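Local structure of N-acetylmuramoyl-L-alanine amidase (Mycolicibacterium smegmatis, 7AGM) at residues A[110-115]-A[154-159]; A[117-122]-A[161-166]; A[136-141]-A[210-215]. The protein is a zinc-dependent N-acetylmuramoyl-L-alanine amidase that hydrolyses the amide bond between N-acetylmuramic acid and L-alanine of the peptidoglycan stem peptide. All blocks are in the same frame, centred on the assembly; numbering follows the deposited sequence.

Interaction 1 of 3, residues A[110-115]-A[154-159]; sequences GGPPTG and ATYIGQ
Two surface loops of the Amidase_3 fold meet here: 110-115, with a type I beta turn at Pro-112 to Gly-115, follows strand 102-109, while the loop 154-159 leads into strand 162-165. The ring of Tyr-156 is the centre of the contact. CD2 of Tyr-156 lies 3.9 Å from CD of Pro-112. On the other ortho side, CD1 of Tyr-156 lies 3.8 Å from the carbonyl C of Gly-115. CA of Gly-111 approaches CE2 of Tyr-156 at 4.1 Å, and the ring thus packs directly on the backbone of two residues that have no side chain. With CG of Tyr-156 set between its own N and carbonyl carbon (chi1 64°), the ring reaches across to the turn, and its hydroxyl is hydrogen-bonded to Asp-109 at the end of strand 102-109. The side chain of Tyr-156 stays about 10 Å from the bound zinc ion, so the contact lies near the metal site without belonging to its first shell. Asn-185 bonds N of Gly-111 and O of Gly-115, tying both ends of this bend. A water donates to O of Thr-114 at 2.8 Å and also bonds OG1 of Thr-155, itself 3.3 Å from CA of Gly-115.

Interaction 2 of 3, residues A[117-122]-A[161-166]; sequences GFHVLY and GLNPRS
Strands 119-122 and 162-165 run parallel, their short axes 4.6 Å apart and 27° from aligned, at the edge of the mixed six-stranded sheet of this amidase fold. Val-120 N bonds Gly-161 O at 2.8 Å and Arg-165 N bonds Tyr-122 O at 2.9 Å; between them, the bonds from Asn-163 N to Val-120 O and from Tyr-122 N to Asn-163 O are weak. CE1 of Phe-118 lies 3.9 Å from CA of Gly-161, close against a residue without a side chain whose phi is positive.

On one face, Tyr-122 lies alongside Pro-164, whose CA sits over the ring in a CH-pi contact, 4.0 Å from the centroid, while CB of Pro-164 packs against CZ. Leu-162 CD2 adds an apolar touch at CE1 of Tyr-122, and helix 134-148 packs on this side through Ala-139.

The other face carries Leu-121, Asn-163 and Arg-165. Bent at chi2 and chi3 (-77° and -73°), Arg-165 folds back so that one guanidinium face receives CD2 of Leu-121, while NE forms a salt bridge with Asp-167. NH1 of Arg-165 donates to OD1 of Asn-163 at 2.8 Å, in the amide plane. The same OD1 lies at the edge of the His-119 ring, near CD2, and a water joins NE2 of His-119 to NH1 of Arg-165, accepting from the latter at 3.0 Å.

Interaction 3 of 3, residues A[136-141]-A[210-215]; sequences VQFAKV and RGIAGF
The rings of Phe-138 and Phe-215 lie face on face in an offset stack, their centroids 4.2 Å apart and their planes only 13° from parallel. CD2 of Phe-215 stands over the middle of the Phe-138 ring, and CG of Phe-138 stands likewise over the ring of Phe-215. That same face of Phe-215 also takes CB of Phe-138, a CH-pi contact 3.7 Å from the centroid, so the stack is shifted toward the root of the Phe-138 side chain. At the edge of the Phe-138 ring, near its plane, lies O of Gly-211, 3.9 Å from CE1. CZ of Phe-138 touches CG1 of Ile-212 at 4.3 Å. Both phenylalanines have CG anti to the backbone N, and the side chains cross at about a right angle, one from each helix.

Val-141, one turn further along its helix, packs beside the stack. Its CG1 is 3.6 Å from O of Gly-211 and 3.7 Å from N of Phe-215, resting on backbone at a place where Gly-211 and Gly-214 present no side chain. O of Gly-211 is already the acceptor of the helical bond from N of Phe-215.

The axes of 136-141 (helix 134-148) and 210-215 (helix 198-219) approach to 9.1 Å, with their N-to-C directions 136° apart. Phe-138 continues inward onto Ala-102 and Val-104 of strand 102-109 and Val-179 of strand 178-185, while Ile-212 also reaches Val-104. Away from the zinc site, this is helix-helix packing over one face of the central sheet, as in a layered alpha/beta fold.

How the interactions relate
Along the chain the segments alternate: 110-115, 117-122 and 136-141 come first, then 154-159, 161-166 and 210-215. Interactions 1 and 2, with centres 11 Å apart, touch directly: the loops of interaction 1 lie at the N-terminal ends of the paired strands, with Ala-154 N probably hydrogen-bonded to Phe-118 O and Ile-157 packed on His-119. Interactions 2 and 3 have centres 13 Å apart and meet where Ala-139 of helix 134-148 rests on Tyr-122 and Leu-162. That helix links strand 119-123 to strand 162-165 in a beta-alpha-beta crossover. Interactions 1 and 3, centres 22 Å apart, do not touch; the paired strands lie between them, meeting the loops at one end and helix 134-148 on a face.

Interaction 1 of 3, residues A[110-115]-A[154-159]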
ATOM      1  N   GLY A 110      11.234  -6.443  -3.094  1.00 21.57           N
ATOM      2  CA  GLY A 110      12.334  -7.282  -3.517  1.00 24.89           C
ATOM      3  C   GLY A 110      13.467  -7.223  -2.514  1.00 28.96           C
ATOM      4  O   GLY A 110      14.137  -6.194  -2.390  1.00 36.59           O
ATOM      5  N   GLY A 111      13.672  -8.308  -1.773  1.00 26.43           N
ATOM      6  CA  GLY A 111      14.730  -8.378  -0.794  1.00 24.89           C
ATOM      7  C   GLY A 111      15.495  -9.681  -0.900  1.00 23.74           C
ATOM      8  O   GLY A 111      15.284 -10.471  -1.831  1.00 25.15           O
ATOM      9  N   PRO A 112      16.394  -9.937   0.046  1.00 25.63           N
ATOM     10  CA  PRO A 112      17.154 -11.194   0.030  1.00 29.37           C
ATOM     11  C   PRO A 112      16.212 -12.383   0.032  1.00 27.11           C
ATOM     12  O   PRO A 112      15.222 -12.401   0.780  1.00 25.42           O
ATOM     13  CB  PRO A 112      17.974 -11.131   1.329  1.00 31.51           C
ATOM     14  CG  PRO A 112      17.280 -10.123   2.182  1.00 43.73           C
ATOM     15  CD  PRO A 112      16.711  -9.119   1.229  1.00 25.31           C
ATOM     16  N   PRO A 113      16.477 -13.391  -0.802  1.00 25.17           N
ATOM     17  CA  PRO A 113      15.474 -14.451  -1.011  1.00 24.70           C
ATOM     18  C   PRO A 113      15.110 -15.237   0.236  1.00 23.64           C
ATOM     19  O   PRO A 113      14.003 -15.786   0.291  1.00 24.89           O
ATOM     20  CB  PRO A 113      16.098 -15.336  -2.101  1.00 27.28           C
ATOM     21  CG  PRO A 113      17.555 -15.010  -2.077  1.00 32.51           C
ATOM     22  CD  PRO A 113      17.664 -13.574  -1.654  1.00 32.81           C
ATOM     23  N   THR A 114      15.987 -15.296   1.245  1.00 23.21           N
ATOM     24  CA  THR A 114      15.675 -16.010   2.479  1.00 28.02           C
ATOM     25  C   THR A 114      14.800 -15.204   3.432  1.00 23.31           C
ATOM     26  O   THR A 114      14.327 -15.761   4.428  1.00 28.49           O
ATOM     27  CB  THR A 114      16.957 -16.429   3.214  1.00 29.72           C
ATOM     28  OG1 THR A 114      17.750 -15.270   3.502  1.00 31.92           O
ATOM     29  CG2 THR A 114      17.773 -17.405   2.367  1.00 31.16           C
ATOM     30  N   GLY A 115      14.578 -13.923   3.162  1.00 21.95           N
ATOM     31  CA  GLY A 115      13.744 -13.089   4.010  1.00 21.06           C
ATOM     32  C   GLY A 115      12.326 -13.034   3.469  1.00 20.42           C
ATOM     33  O   GLY A 115      12.118 -12.937   2.263  1.00 20.47           O
ATOM     34  N   ALA A 154       8.197  -8.815   8.404  1.00 17.08           N
ATOM     35  CA  ALA A 154       9.397  -9.006   7.600  1.00 18.91           C
ATOM     36  C   ALA A 154      10.609  -9.244   8.479  1.00 22.20           C
ATOM     37  O   ALA A 154      10.814  -8.558   9.482  1.00 22.44           O
ATOM     38  CB  ALA A 154       9.654  -7.787   6.714  1.00 19.02           C
ATOM     39  N   THR A 155      11.420 -10.216   8.070  1.00 24.51           N
ATOM     40  CA  THR A 155      12.630 -10.600   8.782  1.00 27.28           C
ATOM     41  C   THR A 155      13.857  -9.811   8.344  1.00 51.38           C
ATOM     42  O   THR A 155      14.923  -9.970   8.946  1.00 34.14           O
ATOM     43  CB  THR A 155      12.903 -12.095   8.560  1.00 31.87           C
ATOM     44  OG1 THR A 155      13.021 -12.356   7.153  1.00 31.35           O
ATOM     45  CG2 THR A 155      11.773 -12.945   9.133  1.00 37.38           C
ATOM     46  N   TYR A 156      13.732  -8.959   7.326  1.00 25.29           N
ATOM     47  CA  TYR A 156      14.887  -8.380   6.653  1.00 24.62           C
ATOM     48  C   TYR A 156      14.878  -6.860   6.569  1.00 29.76           C
ATOM     49  O   TYR A 156      15.868  -6.286   6.101  1.00 26.61           O
ATOM     50  CB  TYR A 156      15.028  -8.959   5.232  1.00 23.81           C
ATOM     51  CG  TYR A 156      13.869  -8.623   4.314  1.00 21.33           C
ATOM     52  CD1 TYR A 156      12.709  -9.393   4.307  1.00 21.87           C
ATOM     53  CD2 TYR A 156      13.932  -7.528   3.463  1.00 22.62           C
ATOM     54  CE1 TYR A 156      11.648  -9.082   3.472  1.00 22.36           C
ATOM     55  CE2 TYR A 156      12.872  -7.210   2.621  1.00 22.90           C
ATOM     56  CZ  TYR A 156      11.734  -7.989   2.633  1.00 24.41           C
ATOM     57  OH  TYR A 156      10.679  -7.678   1.803  1.00 24.71           O
ATOM     58  N   ILE A 157      13.804  -6.193   6.989  1.00 23.62           N
ATOM     59  CA  ILE A 157      13.732  -4.739   6.959  1.00 23.42           C
ATOM     60  C   ILE A 157      12.697  -4.328   7.993  1.00 23.06           C
ATOM     61  O   ILE A 157      11.762  -5.079   8.284  1.00 26.54           O
ATOM     62  CB  ILE A 157      13.383  -4.220   5.539  1.00 25.35           C
ATOM     63  CG1 ILE A 157      13.418  -2.686   5.497  1.00 28.43           C
ATOM     64  CG2 ILE A 157      12.030  -4.768   5.089  1.00 23.65           C
ATOM     65  CD1 ILE A 157      13.238  -2.108   4.112  1.00 38.87           C
ATOM     66  N   GLY A 158      12.884  -3.144   8.573  1.00 22.07           N
ATOM     67  CA  GLY A 158      11.957  -2.625   9.557  1.00 23.06           C
ATOM     68  C   GLY A 158      12.104  -3.290  10.915  1.00 27.56           C
ATOM     69  O   GLY A 158      12.998  -4.110  11.155  1.00 26.78           O
ATOM     70  N   GLN A 159      11.194  -2.924  11.819  1.00 26.04           N
ATOM     71  CA  GLN A 159      11.169  -3.458  13.180  1.00 28.79           C
ATOM     72  C   GLN A 159       9.760  -3.947  13.487  1.00 25.68           C
ATOM     73  O   GLN A 159       8.825  -3.144  13.571  1.00 23.88           O
ATOM     74  CB  GLN A 159      11.610  -2.404  14.197  1.00 35.28           C
ATOM     75  CG  GLN A 159      13.081  -2.031  14.099  1.00 36.73           C
ATOM     76  CD  GLN A 159      14.003  -3.216  14.342  1.00101.40           C
ATOM     77  OE1 GLN A 159      13.663  -4.143  15.080  1.00 87.02           O
ATOM     78  NE2 GLN A 159      15.175  -3.192  13.715  1.00 92.04           N
TER
HETATM   79  O   HOH W   1      12.653 -15.103   6.582  1.00 40.65           O

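Interaction 2 of 3, residues A[117-122]-A[161-166]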
ATOM      1  N   GLY A 117       7.937 -11.919   4.634  1.00 15.72           N
ATOM      2  CA  GLY A 117       7.030 -11.244   5.538  1.00 14.93           C
ATOM      3  C   GLY A 117       6.729  -9.820   5.099  1.00 14.06           C
ATOM      4  O   GLY A 117       7.257  -9.310   4.109  1.00 15.38           O
ATOM      5  N   PHE A 118       5.844  -9.185   5.864  1.00 13.32           N
ATOM      6  CA  PHE A 118       5.301  -7.871   5.525  1.00 12.80           C
ATOM      7  C   PHE A 118       6.028  -6.748   6.264  1.00 13.32           C
ATOM      8  O   PHE A 118       6.610  -6.940   7.337  1.00 14.28           O
ATOM      9  CB  PHE A 118       3.800  -7.795   5.858  1.00 13.12           C
ATOM     10  CG  PHE A 118       3.512  -7.678   7.336  1.00 13.71           C
ATOM     11  CD1 PHE A 118       3.523  -6.435   7.971  1.00 14.36           C
ATOM     12  CD2 PHE A 118       3.251  -8.808   8.100  1.00 14.04           C
ATOM     13  CE1 PHE A 118       3.285  -6.330   9.335  1.00 14.77           C
ATOM     14  CE2 PHE A 118       3.008  -8.706   9.468  1.00 14.72           C
ATOM     15  CZ  PHE A 118       3.024  -7.456  10.084  1.00 14.26           C
ATOM     16  N   HIS A 119       5.954  -5.547   5.696  1.00 13.34           N
ATOM     17  CA  HIS A 119       6.264  -4.354   6.473  1.00 14.81           C
ATOM     18  C   HIS A 119       5.348  -3.211   6.059  1.00 14.78           C
ATOM     19  O   HIS A 119       4.913  -3.121   4.905  1.00 16.19           O
ATOM     20  CB  HIS A 119       7.778  -4.006   6.536  1.00 29.99           C
ATOM     21  CG  HIS A 119       8.417  -3.685   5.217  1.00 29.99           C
ATOM     22  ND1 HIS A 119       8.562  -4.612   4.205  1.00 29.99           N
ATOM     23  CD2 HIS A 119       9.016  -2.553   4.774  1.00 29.99           C
ATOM     24  CE1 HIS A 119       9.188  -4.052   3.184  1.00 29.99           C
ATOM     25  NE2 HIS A 119       9.476  -2.802   3.504  1.00 29.99           N
ATOM     26  N   VAL A 120       5.018  -2.371   7.041  1.00 13.20           N
ATOM     27  CA  VAL A 120       4.095  -1.252   6.873  1.00 13.16           C
ATOM     28  C   VAL A 120       4.904   0.029   6.980  1.00 13.13           C
ATOM     29  O   VAL A 120       5.515   0.300   8.023  1.00 14.00           O
ATOM     30  CB  VAL A 120       2.954  -1.272   7.903  1.00 13.85           C
ATOM     31  CG1 VAL A 120       2.011  -0.076   7.680  1.00 14.39           C
ATOM     32  CG2 VAL A 120       2.182  -2.590   7.828  1.00 14.32           C
ATOM     33  N   LEU A 121       4.911   0.807   5.901  1.00 13.37           N
ATOM     34  CA  LEU A 121       5.665   2.051   5.821  1.00 13.34           C
ATOM     35  C   LEU A 121       4.770   3.233   6.160  1.00 13.04           C
ATOM     36  O   LEU A 121       3.591   3.270   5.793  1.00 13.25           O
ATOM     37  CB  LEU A 121       6.231   2.263   4.416  1.00 14.13           C
ATOM     38  CG  LEU A 121       7.346   1.346   3.895  1.00 15.25           C
ATOM     39  CD1 LEU A 121       6.919  -0.122   3.754  1.00 16.49           C
ATOM     40  CD2 LEU A 121       7.856   1.892   2.568  1.00 16.63           C
ATOM     41  N   TYR A 122       5.349   4.219   6.841  1.00 12.58           N
ATOM     42  CA  TYR A 122       4.635   5.454   7.124  1.00 13.36           C
ATOM     43  C   TYR A 122       5.623   6.611   7.106  1.00 13.38           C
ATOM     44  O   TYR A 122       6.813   6.437   7.383  1.00 13.78           O
ATOM     45  CB  TYR A 122       3.869   5.379   8.450  1.00 15.13           C
ATOM     46  CG  TYR A 122       4.732   5.121   9.666  1.00 16.44           C
ATOM     47  CD1 TYR A 122       5.132   3.831  10.004  1.00 18.21           C
ATOM     48  CD2 TYR A 122       5.141   6.174  10.491  1.00 17.55           C
ATOM     49  CE1 TYR A 122       5.922   3.602  11.128  1.00 20.44           C
ATOM     50  CE2 TYR A 122       5.915   5.956  11.608  1.00 20.16           C
ATOM     51  CZ  TYR A 122       6.309   4.673  11.926  1.00 21.54           C
ATOM     52  OH  TYR A 122       7.089   4.500  13.049  1.00 23.61           O
ATOM     53  N   GLY A 161       7.672  -5.314  11.664  1.00 18.18           N
ATOM     54  CA  GLY A 161       6.729  -5.034  10.606  1.00 16.70           C
ATOM     55  C   GLY A 161       6.387  -3.572  10.424  1.00 15.68           C
ATOM     56  O   GLY A 161       5.519  -3.263   9.604  1.00 17.03           O
ATOM     57  N   LEU A 162       7.016  -2.667  11.179  1.00 14.67           N
ATOM     58  CA  LEU A 162       6.853  -1.225  11.024  1.00 15.74           C
ATOM     59  C   LEU A 162       8.126  -0.637  10.430  1.00 16.26           C
ATOM     60  O   LEU A 162       9.235  -1.069  10.762  1.00 18.31           O
ATOM     61  CB  LEU A 162       6.571  -0.558  12.376  1.00 17.56           C
ATOM     62  CG  LEU A 162       5.178  -0.807  12.953  1.00 19.32           C
ATOM     63  CD1 LEU A 162       5.095  -0.247  14.370  1.00 20.48           C
ATOM     64  CD2 LEU A 162       4.102  -0.192  12.053  1.00 19.82           C
ATOM     65  N   ASN A 163       7.972   0.364   9.568  1.00 15.15           N
ATOM     66  CA  ASN A 163       9.092   0.891   8.786  1.00 16.16           C
ATOM     67  C   ASN A 163       8.870   2.382   8.543  1.00 16.59           C
ATOM     68  O   ASN A 163       8.327   2.793   7.509  1.00 16.45           O
ATOM     69  CB  ASN A 163       9.217   0.113   7.473  1.00 16.32           C
ATOM     70  CG  ASN A 163      10.481   0.428   6.689  1.00 17.75           C
ATOM     71  OD1 ASN A 163      10.468   0.377   5.457  1.00 18.40           O
ATOM     72  ND2 ASN A 163      11.576   0.725   7.388  1.00 18.64           N
ATOM     73  N   PRO A 164       9.263   3.231   9.496  1.00 16.74           N
ATOM     74  CA  PRO A 164       9.229   4.678   9.240  1.00 16.75           C
ATOM     75  C   PRO A 164      10.162   5.034   8.094  1.00 16.32           C
ATOM     76  O   PRO A 164      11.306   4.572   8.033  1.00 17.93           O
ATOM     77  CB  PRO A 164       9.703   5.289  10.569  1.00 17.65           C
ATOM     78  CG  PRO A 164      10.468   4.180  11.253  1.00 19.21           C
ATOM     79  CD  PRO A 164       9.795   2.908  10.830  1.00 18.76           C
ATOM     80  N   ARG A 165       9.664   5.855   7.167  1.00 15.60           N
ATOM     81  CA  ARG A 165      10.394   6.152   5.942  1.00 15.45           C
ATOM     82  C   ARG A 165      10.178   7.595   5.526  1.00 15.05           C
ATOM     83  O   ARG A 165       9.088   8.144   5.694  1.00 15.00           O
ATOM     84  CB  ARG A 165       9.922   5.244   4.802  1.00 15.41           C
ATOM     85  CG  ARG A 165      10.237   3.770   5.009  1.00 16.84           C
ATOM     86  CD  ARG A 165      11.700   3.487   4.712  1.00 18.31           C
ATOM     87  NE  ARG A 165      11.951   3.525   3.280  1.00 18.92           N
ATOM     88  CZ  ARG A 165      11.837   2.469   2.478  1.00 18.78           C
ATOM     89  NH1 ARG A 165      11.477   1.291   2.980  1.00 18.59           N
ATOM     90  NH2 ARG A 165      12.078   2.591   1.179  1.00 19.65           N
ATOM     91  N   SER A 166      11.226   8.199   4.958  1.00 16.47           N
ATOM     92  CA  SER A 166      11.166   9.571   4.467  1.00 17.56           C
ATOM     93  C   SER A 166      11.239   9.672   2.949  1.00 17.45           C
ATOM     94  O   SER A 166      11.099  10.778   2.409  1.00 17.81           O
ATOM     95  CB  SER A 166      12.281  10.426   5.092  1.00 18.71           C
ATOM     96  OG  SER A 166      13.566  10.020   4.651  1.00 20.08           O
TER
HETATM   97  O   HOH W   2      10.797  -1.224   1.483  1.00 23.75           O

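Interaction 3 of 3, residues A[136-141]-A[210-215]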
ATOM      1  N   VAL A 136       0.456   7.252  12.137  1.00 13.92           N
ATOM      2  CA  VAL A 136       1.227   6.359  12.999  1.00 15.22           C
ATOM      3  C   VAL A 136       0.309   5.336  13.657  1.00 15.56           C
ATOM      4  O   VAL A 136       0.626   4.142  13.709  1.00 16.38           O
ATOM      5  CB  VAL A 136       2.041   7.170  14.028  1.00 16.96           C
ATOM      6  CG1 VAL A 136       2.769   6.241  15.012  1.00 19.09           C
ATOM      7  CG2 VAL A 136       3.044   8.086  13.314  1.00 17.52           C
ATOM      8  N   GLN A 137      -0.850   5.784  14.155  1.00 14.53           N
ATOM      9  CA  GLN A 137      -1.818   4.847  14.710  0.67 14.79           C
ATOM     10  C   GLN A 137      -2.293   3.855  13.651  1.00 14.07           C
ATOM     11  O   GLN A 137      -2.429   2.653  13.927  1.00 15.25           O
ATOM     12  CB  GLN A 137      -2.997   5.614  15.307  0.67 18.32           C
ATOM     13  CG  GLN A 137      -2.590   6.500  16.487  0.67 35.80           C
ATOM     14  CD  GLN A 137      -3.652   7.518  16.860  0.67 64.09           C
ATOM     15  OE1 GLN A 137      -4.727   7.560  16.263  0.67 57.21           O
ATOM     16  NE2 GLN A 137      -3.349   8.348  17.850  0.67 57.44           N
ATOM     17  N   PHE A 138      -2.558   4.341  12.436  1.00 13.28           N
ATOM     18  CA  PHE A 138      -2.975   3.465  11.344  1.00 13.02           C
ATOM     19  C   PHE A 138      -1.905   2.415  11.064  1.00 13.07           C
ATOM     20  O   PHE A 138      -2.213   1.224  10.921  1.00 13.35           O
ATOM     21  CB  PHE A 138      -3.213   4.339  10.111  1.00 11.97           C
ATOM     22  CG  PHE A 138      -3.947   3.658   8.968  1.00 11.93           C
ATOM     23  CD1 PHE A 138      -4.515   2.385   9.092  1.00 11.65           C
ATOM     24  CD2 PHE A 138      -4.061   4.319   7.750  1.00 12.53           C
ATOM     25  CE1 PHE A 138      -5.192   1.792   8.009  1.00 12.44           C
ATOM     26  CE2 PHE A 138      -4.720   3.728   6.665  1.00 12.31           C
ATOM     27  CZ  PHE A 138      -5.291   2.464   6.806  1.00 13.63           C
ATOM     28  N   ALA A 139      -0.633   2.832  11.014  1.00 13.36           N
ATOM     29  CA  ALA A 139       0.441   1.876  10.762  1.00 13.57           C
ATOM     30  C   ALA A 139       0.437   0.766  11.806  1.00 13.74           C
ATOM     31  O   ALA A 139       0.584  -0.414  11.467  1.00 13.60           O
ATOM     32  CB  ALA A 139       1.793   2.587  10.713  1.00 14.35           C
ATOM     33  N   LYS A 140       0.215   1.121  13.073  1.00 15.16           N
ATOM     34  CA  LYS A 140       0.218   0.118  14.132  0.65 18.60           C
ATOM     35  C   LYS A 140      -0.976  -0.824  14.013  1.00 16.05           C
ATOM     36  O   LYS A 140      -0.823  -2.042  14.161  1.00 15.84           O
ATOM     37  CB  LYS A 140       0.248   0.805  15.498  0.65 27.77           C
ATOM     38  CG  LYS A 140       1.490   1.653  15.730  0.65 66.24           C
ATOM     39  CD  LYS A 140       1.506   2.260  17.126  0.65 45.21           C
ATOM     40  CE  LYS A 140       2.771   3.070  17.355  0.65 55.42           C
ATOM     41  NZ  LYS A 140       2.834   3.638  18.728  0.65 65.31           N
ATOM     42  N   VAL A 141      -2.172  -0.285  13.747  1.00 14.43           N
ATOM     43  CA  VAL A 141      -3.345  -1.142  13.585  1.00 14.96           C
ATOM     44  C   VAL A 141      -3.151  -2.086  12.403  1.00 13.67           C
ATOM     45  O   VAL A 141      -3.460  -3.286  12.477  1.00 14.24           O
ATOM     46  CB  VAL A 141      -4.612  -0.282  13.415  1.00 17.05           C
ATOM     47  CG1 VAL A 141      -5.814  -1.165  13.109  1.00 18.68           C
ATOM     48  CG2 VAL A 141      -4.874   0.590  14.653  1.00 17.61           C
ATOM     49  N   ARG A 210      -9.013  -5.990   7.427  1.00 14.76           N
ATOM     50  CA  ARG A 210      -9.126  -5.915   8.884  1.00 15.94           C
ATOM     51  C   ARG A 210      -8.367  -4.713   9.430  1.00 14.92           C
ATOM     52  O   ARG A 210      -8.847  -4.025  10.339  1.00 15.90           O
ATOM     53  CB  ARG A 210      -8.614  -7.203   9.528  1.00 19.00           C
ATOM     54  CG  ARG A 210      -9.512  -8.408   9.304  1.00 23.48           C
ATOM     55  CD  ARG A 210      -8.888  -9.681   9.860  1.00 28.78           C
ATOM     56  NE  ARG A 210      -8.770  -9.645  11.315  1.00 66.06           N
ATOM     57  CZ  ARG A 210      -8.175 -10.585  12.046  1.00 79.90           C
ATOM     58  NH1 ARG A 210      -7.632 -11.644  11.460  1.00 67.93           N
ATOM     59  NH2 ARG A 210      -8.120 -10.463  13.366  1.00 67.22           N
ATOM     60  N   GLY A 211      -7.175  -4.448   8.890  1.00 14.38           N
ATOM     61  CA  GLY A 211      -6.443  -3.249   9.283  1.00 14.60           C
ATOM     62  C   GLY A 211      -7.201  -1.969   8.976  1.00 13.45           C
ATOM     63  O   GLY A 211      -7.259  -1.051   9.802  1.00 14.16           O
ATOM     64  N   ILE A 212      -7.765  -1.875   7.769  1.00 13.39           N
ATOM     65  CA  ILE A 212      -8.513  -0.680   7.375  1.00 13.34           C
ATOM     66  C   ILE A 212      -9.739  -0.501   8.257  1.00 14.02           C
ATOM     67  O   ILE A 212      -9.982   0.588   8.796  1.00 14.88           O
ATOM     68  CB  ILE A 212      -8.891  -0.741   5.883  1.00 13.39           C
ATOM     69  CG1 ILE A 212      -7.625  -0.736   5.027  1.00 13.06           C
ATOM     70  CG2 ILE A 212      -9.832   0.419   5.525  1.00 15.21           C
ATOM     71  CD1 ILE A 212      -7.913  -0.921   3.531  1.00 13.72           C
ATOM     72  N   ALA A 213     -10.534  -1.566   8.414  1.00 14.44           N
ATOM     73  CA  ALA A 213     -11.764  -1.474   9.195  1.00 15.70           C
ATOM     74  C   ALA A 213     -11.468  -1.147  10.653  1.00 16.49           C
ATOM     75  O   ALA A 213     -12.184  -0.348  11.275  1.00 18.07           O
ATOM     76  CB  ALA A 213     -12.555  -2.776   9.084  1.00 17.87           C
ATOM     77  N   GLY A 214     -10.414  -1.748  11.213  1.00 17.15           N
ATOM     78  CA  GLY A 214     -10.049  -1.452  12.588  1.00 17.52           C
ATOM     79  C   GLY A 214      -9.648  -0.002  12.776  1.00 17.72           C
ATOM     80  O   GLY A 214     -10.038   0.640  13.758  1.00 18.58           O
ATOM     81  N   PHE A 215      -8.882   0.542  11.828  1.00 16.25           N
ATOM     82  CA  PHE A 215      -8.498   1.946  11.914  1.00 15.43           C
ATOM     83  C   PHE A 215      -9.705   2.863  11.740  1.00 15.53           C
ATOM     84  O   PHE A 215      -9.878   3.822  12.499  1.00 17.14           O
ATOM     85  CB  PHE A 215      -7.412   2.282  10.888  1.00 14.42           C
ATOM     86  CG  PHE A 215      -7.055   3.748  10.860  1.00 14.44           C
ATOM     87  CD1 PHE A 215      -6.398   4.335  11.933  1.00 13.86           C
ATOM     88  CD2 PHE A 215      -7.391   4.542   9.768  1.00 15.03           C
ATOM     89  CE1 PHE A 215      -6.070   5.689  11.919  1.00 15.15           C
ATOM     90  CE2 PHE A 215      -7.060   5.894   9.745  1.00 15.03           C
ATOM     91  CZ  PHE A 215      -6.400   6.467  10.830  1.00 15.39           C
TER